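Acetyl-CoA hydrolase/transferase family protein (PDB 2NVV) probably hydrolyses acetyl-CoA or transfers its CoA group to another acid, and holds zinc ions. Local coordinates at residues A[33-38]-A[156-161]; A[60-65]-A[81-86]; A[136-141]-A[169-174]; A[216-221]-A[308-313]. All blocks are in the same frame, centred on the assembly; numbering follows the deposited sequence.

Interaction 1: residues A[33-38]-A[156-161]; sequences KVVPAA and IVELND
With a chi1 of -156° and a chi2 of 166°, the side chain of Glu158 runs almost straight out from strand 154-160 and delivers its carboxylate to the backbone of Lys33, Val34 and Val35. These residues lead into helix 35-47, the helix of the beta-alpha-beta crossover between strands 20-23 and 55-58, which packs on the parallel sheet of the Rossmann-like N-terminal domain. Three consecutive backbone N-H groups are directed at the two oxygens. Lys33 N meets OE2 of Glu158 almost in line (169°), but the modelled 2.5 Å is shorter than a 2.7 Å structure can vouch for. Val35 N gives a weak bond of 3.3 Å to Glu158 OE1, and Val34 N, 3.5 Å from each oxygen, binds both weakly. The acid therefore gathers N-H groups at the start of a helix, where the helix dipole would probably help to stabilise its negative charge. Lys33 NZ turns instead to Glu126 of the neighbouring strand, as does Asn160 ND2. Val35 CG2 packs beside Glu158 OE1 (3.4 Å), and the apolar part of the contact is its approach to Ile156 CG2 at 4.1 Å.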
# COMPACT_ATOMS: atom_id res chain seq x y z
N LYS A 33 -3.05 -14.94 -29.71
CA LYS A 33 -2.23 -16.15 -29.78
C LYS A 33 -1.48 -16.43 -31.09
O LYS A 33 -0.60 -17.30 -31.12
CB LYS A 33 -3.11 -17.35 -29.45
CG LYS A 33 -3.82 -17.25 -28.13
CD LYS A 33 -4.96 -18.25 -28.05
CE LYS A 33 -5.66 -18.20 -26.69
NZ LYS A 33 -6.35 -16.91 -26.45
N VAL A 34 -1.81 -15.73 -32.16
CA VAL A 34 -1.15 -16.00 -33.43
C VAL A 34 -0.34 -14.83 -34.02
O VAL A 34 0.67 -15.03 -34.69
CB VAL A 34 -2.19 -16.52 -34.47
CG1 VAL A 34 -3.01 -15.38 -35.00
CG2 VAL A 34 -1.49 -17.27 -35.59
N VAL A 35 -0.77 -13.61 -33.75
CA VAL A 35 -0.04 -12.46 -34.27
C VAL A 35 1.32 -12.25 -33.59
O VAL A 35 2.32 -12.03 -34.26
CB VAL A 35 -0.88 -11.18 -34.17
CG1 VAL A 35 -0.03 -9.96 -34.59
CG2 VAL A 35 -2.09 -11.29 -35.07
N PRO A 36 1.37 -12.29 -32.24
CA PRO A 36 2.67 -12.08 -31.60
C PRO A 36 3.79 -13.01 -32.11
O PRO A 36 4.96 -12.62 -32.14
CB PRO A 36 2.37 -12.27 -30.11
CG PRO A 36 1.07 -13.01 -30.09
CD PRO A 36 0.31 -12.44 -31.23
N ALA A 37 3.43 -14.22 -32.52
CA ALA A 37 4.41 -15.16 -33.05
C ALA A 37 4.89 -14.68 -34.42
O ALA A 37 6.06 -14.86 -34.78
CB ALA A 37 3.78 -16.54 -33.17
N ALA A 38 3.99 -14.07 -35.18
CA ALA A 38 4.32 -13.54 -36.50
C ALA A 38 5.22 -12.31 -36.37
O ALA A 38 6.00 -12.00 -37.27
CB ALA A 38 3.06 -13.18 -37.25
N ILE A 156 -5.04 -4.24 -33.84
CA ILE A 156 -5.00 -5.49 -34.58
C ILE A 156 -5.89 -6.48 -33.84
O ILE A 156 -5.56 -6.91 -32.75
CB ILE A 156 -3.57 -6.07 -34.66
CG1 ILE A 156 -2.66 -5.13 -35.46
CG2 ILE A 156 -3.62 -7.46 -35.28
CD1 ILE A 156 -1.22 -5.60 -35.54
N VAL A 157 -7.03 -6.81 -34.44
CA VAL A 157 -7.98 -7.74 -33.83
C VAL A 157 -7.80 -9.21 -34.26
O VAL A 157 -7.46 -9.51 -35.40
CB VAL A 157 -9.43 -7.33 -34.14
CG1 VAL A 157 -10.40 -8.26 -33.42
CG2 VAL A 157 -9.65 -5.88 -33.74
N GLU A 158 -8.05 -10.10 -33.31
CA GLU A 158 -7.92 -11.53 -33.52
C GLU A 158 -9.28 -12.15 -33.14
O GLU A 158 -9.63 -12.21 -31.97
CB GLU A 158 -6.82 -12.04 -32.60
CG GLU A 158 -6.15 -13.32 -33.02
CD GLU A 158 -4.85 -13.56 -32.25
OE1 GLU A 158 -3.81 -12.94 -32.58
OE2 GLU A 158 -4.88 -14.37 -31.30
N LEU A 159 -10.05 -12.58 -34.15
CA LEU A 159 -11.38 -13.16 -33.94
C LEU A 159 -11.33 -14.67 -33.70
O LEU A 159 -11.24 -15.45 -34.65
CB LEU A 159 -12.25 -12.88 -35.17
CG LEU A 159 -13.71 -12.46 -35.01
CD1 LEU A 159 -14.41 -12.67 -36.33
CD2 LEU A 159 -14.41 -13.25 -33.93
N ASN A 160 -11.43 -15.07 -32.43
CA ASN A 160 -11.37 -16.48 -32.06
C ASN A 160 -12.67 -17.26 -32.23
O ASN A 160 -13.71 -16.90 -31.70
CB ASN A 160 -10.90 -16.61 -30.61
CG ASN A 160 -10.27 -17.94 -30.32
OD1 ASN A 160 -10.64 -18.95 -30.91
ND2 ASN A 160 -9.31 -17.96 -29.40
N ASP A 161 -12.59 -18.35 -32.98
CA ASP A 161 -13.71 -19.25 -33.25
C ASP A 161 -14.34 -19.84 -31.99
O ASP A 161 -15.55 -19.93 -31.86
CB ASP A 161 -13.22 -20.43 -34.09
CG ASP A 161 -13.67 -20.36 -35.52
OD1 ASP A 161 -14.90 -20.35 -35.73
OD2 ASP A 161 -12.82 -20.32 -36.42

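Interaction 2: residues A[60-65]-A[81-86]; sequences GASTGA and TPYQSN
Apolar and van der Waals contacts join Tyr83 and its neighbours to residues 60-65, and the two loops run almost side by side, their end-to-end directions 16° apart. Tyr83 CG is turned away from its own backbone N (chi1 -178°), which sets an edge of the ring against residues 61-62: CD2 lies 3.7 Å from Ser62 N and 4.1 Å from Ala61 CB. Farther along, CB of Ser62 meets CB of Ser85 at 3.6 Å. The ring of Pro82, which follows a cis peptide bond, brings CG to 3.4 Å from Gly60 O, while ND2 of Asn86 lies 3.8 Å from Ala65 CA.

Polar atoms find their partners within 81-86 or in residues outside both loops. Ala61 O and Tyr83 O, both acceptors, stand 2.9 Å apart, and Arg80 NH1 donates to both, weakly to Tyr83 O. Gly60 O takes a bond from Gln333. Gln84 OE1 accepts Asn86 N, and Asn86, the N-cap of helix 87-94, sends OD1 to Leu89 N.

Both loops leave adjacent parallel strands at their C-terminal ends, the usual place of a site in such a sheet. Tyr83 comes within about 3 Å of the side chain of Asn374, predicted to bind CoA, and Ala61 within about 6 Å of that of the predicted catalytic Glu284. Because the loops share no direct hydrogen bond, their alignment rests on close packing and on the Arg80 bridge.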
# COMPACT_ATOMS: atom_id res chain seq x y z
N GLY A 60 -1.95 -7.00 -19.36
CA GLY A 60 -2.76 -6.95 -18.16
C GLY A 60 -1.95 -7.61 -17.08
O GLY A 60 -1.60 -6.99 -16.07
N ALA A 61 -1.63 -8.88 -17.32
CA ALA A 61 -0.81 -9.67 -16.41
C ALA A 61 0.01 -10.63 -17.28
O ALA A 61 0.63 -10.20 -18.26
CB ALA A 61 -1.70 -10.44 -15.45
N SER A 62 0.01 -11.92 -16.93
CA SER A 62 0.74 -12.93 -17.67
C SER A 62 0.08 -13.22 -19.01
O SER A 62 -1.10 -12.93 -19.23
CB SER A 62 0.84 -14.22 -16.85
OG SER A 62 -0.44 -14.69 -16.49
N THR A 63 0.87 -13.77 -19.92
CA THR A 63 0.40 -14.10 -21.26
C THR A 63 0.87 -15.52 -21.57
O THR A 63 1.69 -16.08 -20.84
CB THR A 63 1.00 -13.10 -22.27
OG1 THR A 63 2.40 -13.35 -22.44
CG2 THR A 63 0.85 -11.69 -21.75
N GLY A 64 0.36 -16.12 -22.63
CA GLY A 64 0.80 -17.48 -22.94
C GLY A 64 2.26 -17.58 -23.34
O GLY A 64 3.01 -16.59 -23.28
N ALA A 65 2.69 -18.77 -23.74
CA ALA A 65 4.06 -18.96 -24.18
C ALA A 65 4.14 -18.44 -25.62
O ALA A 65 5.22 -18.24 -26.17
CB ALA A 65 4.42 -20.44 -24.12
N THR A 81 5.96 -4.82 -18.90
CA THR A 81 5.15 -4.47 -17.73
C THR A 81 3.76 -5.06 -17.91
O THR A 81 3.29 -5.23 -19.03
CB THR A 81 4.96 -2.96 -17.55
OG1 THR A 81 5.86 -2.25 -18.42
CG2 THR A 81 5.23 -2.55 -16.12
N PRO A 82 3.05 -5.32 -16.80
CA PRO A 82 3.48 -5.09 -15.43
C PRO A 82 3.73 -6.39 -14.65
O PRO A 82 4.29 -6.38 -13.55
CB PRO A 82 2.32 -4.30 -14.86
CG PRO A 82 1.14 -5.03 -15.46
CD PRO A 82 1.58 -5.41 -16.87
N TYR A 83 3.32 -7.52 -15.24
CA TYR A 83 3.46 -8.82 -14.62
C TYR A 83 3.72 -9.85 -15.72
O TYR A 83 3.13 -9.76 -16.80
CB TYR A 83 2.17 -9.18 -13.88
CG TYR A 83 2.17 -10.50 -13.14
CD1 TYR A 83 2.48 -10.56 -11.78
CD2 TYR A 83 1.84 -11.69 -13.78
CE1 TYR A 83 2.45 -11.77 -11.07
CE2 TYR A 83 1.81 -12.90 -13.09
CZ TYR A 83 2.11 -12.93 -11.75
OH TYR A 83 2.06 -14.13 -11.06
N GLN A 84 4.59 -10.82 -15.45
CA GLN A 84 4.87 -11.88 -16.41
C GLN A 84 4.96 -13.20 -15.67
O GLN A 84 5.08 -13.24 -14.44
CB GLN A 84 6.16 -11.62 -17.21
CG GLN A 84 7.47 -11.52 -16.42
CD GLN A 84 7.94 -12.85 -15.87
OE1 GLN A 84 7.95 -13.88 -16.58
NE2 GLN A 84 8.37 -12.85 -14.60
N SER A 85 4.90 -14.29 -16.43
CA SER A 85 4.96 -15.62 -15.86
C SER A 85 5.41 -16.67 -16.88
O SER A 85 4.86 -17.76 -16.94
CB SER A 85 3.58 -15.96 -15.29
OG SER A 85 3.56 -17.29 -14.83
N ASN A 86 6.41 -16.33 -17.69
CA ASN A 86 6.95 -17.23 -18.71
C ASN A 86 8.44 -17.46 -18.47
O ASN A 86 9.19 -16.52 -18.26
CB ASN A 86 6.72 -16.62 -20.10
CG ASN A 86 7.49 -17.34 -21.19
OD1 ASN A 86 8.63 -16.98 -21.49
ND2 ASN A 86 6.89 -18.37 -21.77

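Interaction 3: residues A[136-141]-A[169-174]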
# COMPACT_ATOMS: atom_id res chain seq x y z
N ILE A 136 -16.09 -3.89 -29.66
CA ILE A 136 -15.28 -5.05 -29.33
C ILE A 136 -15.84 -5.85 -28.16
O ILE A 136 -16.21 -5.29 -27.13
CB ILE A 136 -13.82 -4.63 -28.99
CG1 ILE A 136 -13.09 -4.22 -30.27
CG2 ILE A 136 -13.08 -5.75 -28.30
CD1 ILE A 136 -13.49 -2.86 -30.80
N LEU A 137 -15.90 -7.17 -28.34
CA LEU A 137 -16.37 -8.07 -27.29
C LEU A 137 -15.16 -8.95 -26.94
O LEU A 137 -14.76 -9.80 -27.74
CB LEU A 137 -17.55 -8.93 -27.76
CG LEU A 137 -18.14 -9.93 -26.75
CD1 LEU A 137 -18.65 -9.21 -25.52
CD2 LEU A 137 -19.27 -10.70 -27.40
N PRO A 138 -14.58 -8.75 -25.75
CA PRO A 138 -13.42 -9.50 -25.25
C PRO A 138 -13.76 -10.97 -25.07
O PRO A 138 -14.92 -11.36 -25.19
CB PRO A 138 -13.12 -8.84 -23.90
CG PRO A 138 -13.86 -7.55 -23.93
CD PRO A 138 -15.10 -7.86 -24.70
N THR A 139 -12.76 -11.78 -24.76
CA THR A 139 -13.01 -13.19 -24.54
C THR A 139 -13.01 -13.49 -23.06
O THR A 139 -13.89 -13.05 -22.33
CB THR A 139 -11.99 -14.09 -25.27
OG1 THR A 139 -10.66 -13.65 -24.97
CG2 THR A 139 -12.21 -14.04 -26.76
N THR A 140 -12.00 -14.23 -22.59
CA THR A 140 -11.96 -14.63 -21.19
C THR A 140 -11.09 -13.81 -20.22
O THR A 140 -11.00 -14.16 -19.04
CB THR A 140 -11.56 -16.12 -21.10
OG1 THR A 140 -10.37 -16.34 -21.86
CG2 THR A 140 -12.69 -16.99 -21.64
N GLY A 141 -10.46 -12.74 -20.70
CA GLY A 141 -9.63 -11.92 -19.85
C GLY A 141 -9.74 -10.47 -20.25
O GLY A 141 -9.74 -10.19 -21.44
N GLY A 169 -22.26 -9.71 -22.20
CA GLY A 169 -22.92 -9.48 -20.92
C GLY A 169 -22.08 -9.93 -19.74
O GLY A 169 -22.35 -9.54 -18.60
N MSE A 170 -21.07 -10.75 -20.01
CA MSE A 170 -20.21 -11.23 -18.94
C MSE A 170 -19.08 -10.27 -18.58
O MSE A 170 -18.35 -10.50 -17.61
CB MSE A 170 -19.65 -12.60 -19.30
CG MSE A 170 -20.71 -13.69 -19.22
SE MSE A 170 -20.06 -15.49 -19.32
CE MSE A 170 -18.16 -15.12 -18.78
N HIS A 171 -18.93 -9.20 -19.36
CA HIS A 171 -17.89 -8.22 -19.09
C HIS A 171 -18.56 -6.92 -18.68
O HIS A 171 -19.72 -6.67 -19.02
CB HIS A 171 -17.03 -7.95 -20.33
CG HIS A 171 -16.66 -9.17 -21.11
ND1 HIS A 171 -17.47 -9.70 -22.10
CD2 HIS A 171 -15.57 -9.97 -21.06
CE1 HIS A 171 -16.90 -10.77 -22.61
NE2 HIS A 171 -15.75 -10.96 -22.00
N ASP A 172 -17.83 -6.11 -17.92
CA ASP A 172 -18.29 -4.80 -17.48
C ASP A 172 -17.08 -3.92 -17.78
O ASP A 172 -16.15 -3.83 -16.99
CB ASP A 172 -18.63 -4.84 -15.99
CG ASP A 172 -19.43 -3.62 -15.54
OD1 ASP A 172 -20.14 -3.05 -16.40
OD2 ASP A 172 -19.36 -3.25 -14.35
N LEU A 173 -17.10 -3.31 -18.95
CA LEU A 173 -15.99 -2.48 -19.41
C LEU A 173 -16.20 -0.99 -19.31
O LEU A 173 -17.26 -0.47 -19.63
CB LEU A 173 -15.65 -2.81 -20.88
CG LEU A 173 -15.21 -4.22 -21.31
CD1 LEU A 173 -14.30 -4.85 -20.28
CD2 LEU A 173 -16.42 -5.08 -21.52
N CYS A 174 -15.15 -0.29 -18.86
CA CYS A 174 -15.18 1.15 -18.74
C CYS A 174 -13.91 1.70 -18.12
O CYS A 174 -13.03 0.95 -17.71
CB CYS A 174 -16.42 1.64 -17.95
SG CYS A 174 -16.62 1.00 -16.25
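His171 reaches across to residues 137-139, at strand 135-137, the middle strand of the small three-stranded antiparallel sheet. The histidine belongs to a long irregular connection between strand 154-160 of the parallel sheet and strand 199-200, an outer strand of that same antiparallel sheet. From CA, its CB points at the opposite segment, and a chi1 of -42° swings CG beside the backbone N, so that the imidazole lies flat against Pro138. CG is 4.1 Å from Pro138 CD, the atom that sits over the centre of the ring, 3.9 Å from the centroid and only 7° from the normal: a CH-pi contact on the ring face. CD2 lies 3.9 Å from Pro138 CB, under the same proline. On the other arm of the ring, ND1 is 3.7 Å from Leu137 CD1, which approaches obliquely, and CE1 comes to 3.3 Å from Pro138 O.

At the tip, NE2 donates to Thr139 O over 2.8 Å, with an N-H...O angle of 173° and the acceptor in the ring plane, which places a proton on NE2. One bond at the edge and one proline on the face fix both the position and the tilt of the imidazole. The hydroxyl of Thr139 takes no part; its OG1 is bonded to Glu126 on strand 122-127, so this residue links the loop to the large sheet as well. Beyond the histidine, Leu173 completes the apolar side of the contact, its CD2 4.3 Å from Pro138 CG.

Interaction 4: residues A[216-221]-A[308-313]; sequences NDESDF and SVSRSV
Arg311 lays its guanidinium edge-on to the backbone carbonyl of Asn216. The chain starts extended and bends at chi3 (-53°), which curls NE back to Asn216 O at 2.7 Å, with the oxygen in the guanidinium plane; NH1 adds a weak bond to the same oxygen. The amide of Asn216 takes the other direction, its ND2 donating in the amide plane to Val309 O at 2.9 Å, and a water that accepts from both Asn216 ND2 and Val309 N closes a second path.

Glu218 crosses Arg311 at about a right angle, their flat groups 57° apart. OE1 of Glu218 and NE of Arg311 remain 5.1 Å from each other, so this is no salt bridge. The carboxylate instead faces the first turn of helix 311-318, OE2 accepting a weak bond from Ser312 N at 3.3 Å. Ser219 N (3.0 Å) and Ser219 OG reach that OE2 of Glu218 on its anti side, from opposite faces of its plane. Arg311 N is weakly bonded to Asp217 O at 2.8 Å.

Ser310, the N-cap of the helix, turns its OG to Asp288. The loop after strand 206-212 is thus fastened through oxygens that accept from the helix start and the Arg311 side chain, and through the Asn216 amide. The helix start, with the weak bond from Ser312 N, and the two Ser219 donors would probably help to keep Glu218 ionised.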
# COMPACT_ATOMS: atom_id res chain seq x y z
N ASN A 216 -9.02 -23.59 -25.33
CA ASN A 216 -8.38 -23.44 -24.02
C ASN A 216 -7.52 -24.68 -23.81
O ASN A 216 -7.84 -25.75 -24.35
CB ASN A 216 -9.42 -23.38 -22.90
CG ASN A 216 -9.93 -21.97 -22.64
OD1 ASN A 216 -10.30 -21.24 -23.56
ND2 ASN A 216 -9.96 -21.59 -21.37
N ASP A 217 -6.44 -24.55 -23.04
CA ASP A 217 -5.61 -25.72 -22.77
C ASP A 217 -6.41 -26.54 -21.78
O ASP A 217 -7.38 -26.03 -21.20
CB ASP A 217 -4.28 -25.33 -22.11
CG ASP A 217 -3.35 -24.59 -23.05
OD1 ASP A 217 -3.63 -23.40 -23.35
OD2 ASP A 217 -2.35 -25.22 -23.49
N GLU A 218 -6.05 -27.80 -21.58
CA GLU A 218 -6.80 -28.58 -20.61
C GLU A 218 -6.03 -28.60 -19.30
O GLU A 218 -4.86 -28.23 -19.26
CB GLU A 218 -7.05 -30.01 -21.09
CG GLU A 218 -7.91 -30.80 -20.11
CD GLU A 218 -9.32 -30.20 -19.92
OE1 GLU A 218 -10.13 -30.27 -20.87
OE2 GLU A 218 -9.62 -29.67 -18.82
N SER A 219 -6.71 -29.01 -18.24
CA SER A 219 -6.14 -29.08 -16.91
C SER A 219 -5.01 -30.10 -16.90
O SER A 219 -5.20 -31.26 -17.29
CB SER A 219 -7.21 -29.48 -15.90
OG SER A 219 -7.89 -30.66 -16.30
N ASP A 220 -3.83 -29.66 -16.46
CA ASP A 220 -2.65 -30.50 -16.40
C ASP A 220 -2.23 -30.84 -14.97
O ASP A 220 -2.08 -29.94 -14.14
CB ASP A 220 -1.51 -29.81 -17.15
CG ASP A 220 -1.75 -29.74 -18.66
OD1 ASP A 220 -0.96 -29.07 -19.37
OD2 ASP A 220 -2.73 -30.35 -19.14
N PHE A 221 -2.05 -32.14 -14.72
CA PHE A 221 -1.63 -32.70 -13.43
C PHE A 221 -1.73 -31.80 -12.20
O PHE A 221 -0.91 -30.88 -12.02
CB PHE A 221 -0.20 -33.23 -13.56
CG PHE A 221 0.34 -33.86 -12.31
CD1 PHE A 221 -0.38 -34.83 -11.63
CD2 PHE A 221 1.59 -33.49 -11.82
CE1 PHE A 221 0.14 -35.44 -10.48
CE2 PHE A 221 2.12 -34.09 -10.68
CZ PHE A 221 1.39 -35.07 -10.01
N SER A 308 -9.87 -17.89 -15.99
CA SER A 308 -8.79 -18.77 -16.38
C SER A 308 -9.12 -20.20 -16.00
O SER A 308 -8.65 -20.70 -14.97
CB SER A 308 -7.50 -18.33 -15.71
OG SER A 308 -7.15 -17.02 -16.12
N VAL A 309 -9.91 -20.87 -16.83
CA VAL A 309 -10.33 -22.24 -16.56
C VAL A 309 -9.88 -23.23 -17.63
O VAL A 309 -9.52 -22.83 -18.74
CB VAL A 309 -11.85 -22.33 -16.43
CG1 VAL A 309 -12.32 -21.44 -15.28
CG2 VAL A 309 -12.51 -21.92 -17.74
N SER A 310 -9.89 -24.52 -17.29
CA SER A 310 -9.48 -25.55 -18.22
C SER A 310 -10.48 -25.67 -19.36
O SER A 310 -11.58 -25.14 -19.27
CB SER A 310 -9.33 -26.89 -17.49
OG SER A 310 -10.52 -27.23 -16.81
N ARG A 311 -10.10 -26.37 -20.43
CA ARG A 311 -10.97 -26.54 -21.59
C ARG A 311 -12.28 -27.22 -21.23
O ARG A 311 -13.34 -26.87 -21.75
CB ARG A 311 -10.27 -27.35 -22.68
CG ARG A 311 -11.13 -27.62 -23.91
CD ARG A 311 -10.40 -28.49 -24.92
NE ARG A 311 -9.09 -27.95 -25.26
CZ ARG A 311 -8.21 -28.57 -26.04
NH1 ARG A 311 -7.03 -28.01 -26.30
NH2 ARG A 311 -8.51 -29.74 -26.56
N SER A 312 -12.21 -28.21 -20.35
CA SER A 312 -13.41 -28.93 -19.94
C SER A 312 -14.39 -28.01 -19.25
O SER A 312 -15.60 -28.09 -19.45
CB SER A 312 -13.04 -30.07 -18.99
OG SER A 312 -14.20 -30.57 -18.35
N VAL A 313 -13.85 -27.12 -18.42
CA VAL A 313 -14.65 -26.17 -17.67
C VAL A 313 -15.24 -25.05 -18.52
O VAL A 313 -16.41 -24.67 -18.35
CB VAL A 313 -13.82 -25.56 -16.52
CG1 VAL A 313 -14.59 -24.45 -15.84
CG2 VAL A 313 -13.46 -26.64 -15.52
O HOH W 1 -10.20 -19.52 -19.79

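From the N terminus, interaction 1 opens first, at the start of helix 35-47, and closes about 120 residues later on strand 154-160. Interaction 2 opens and closes within that span, joining the loops that follow strands 55-58 and 77-81. Interaction 3 also opens within it, at strand 135-137, but closes beyond it at 169-174, so interactions 1 and 3 cross. All three lie in the N-terminal domain, and their centres are 17 to 19 Å apart. Interaction 4 comes after them in series: it ties the loop that leaves strand 206-212, an outermost strand of the parallel sheet, to helix 311-318, closing an excursion of some 90 residues.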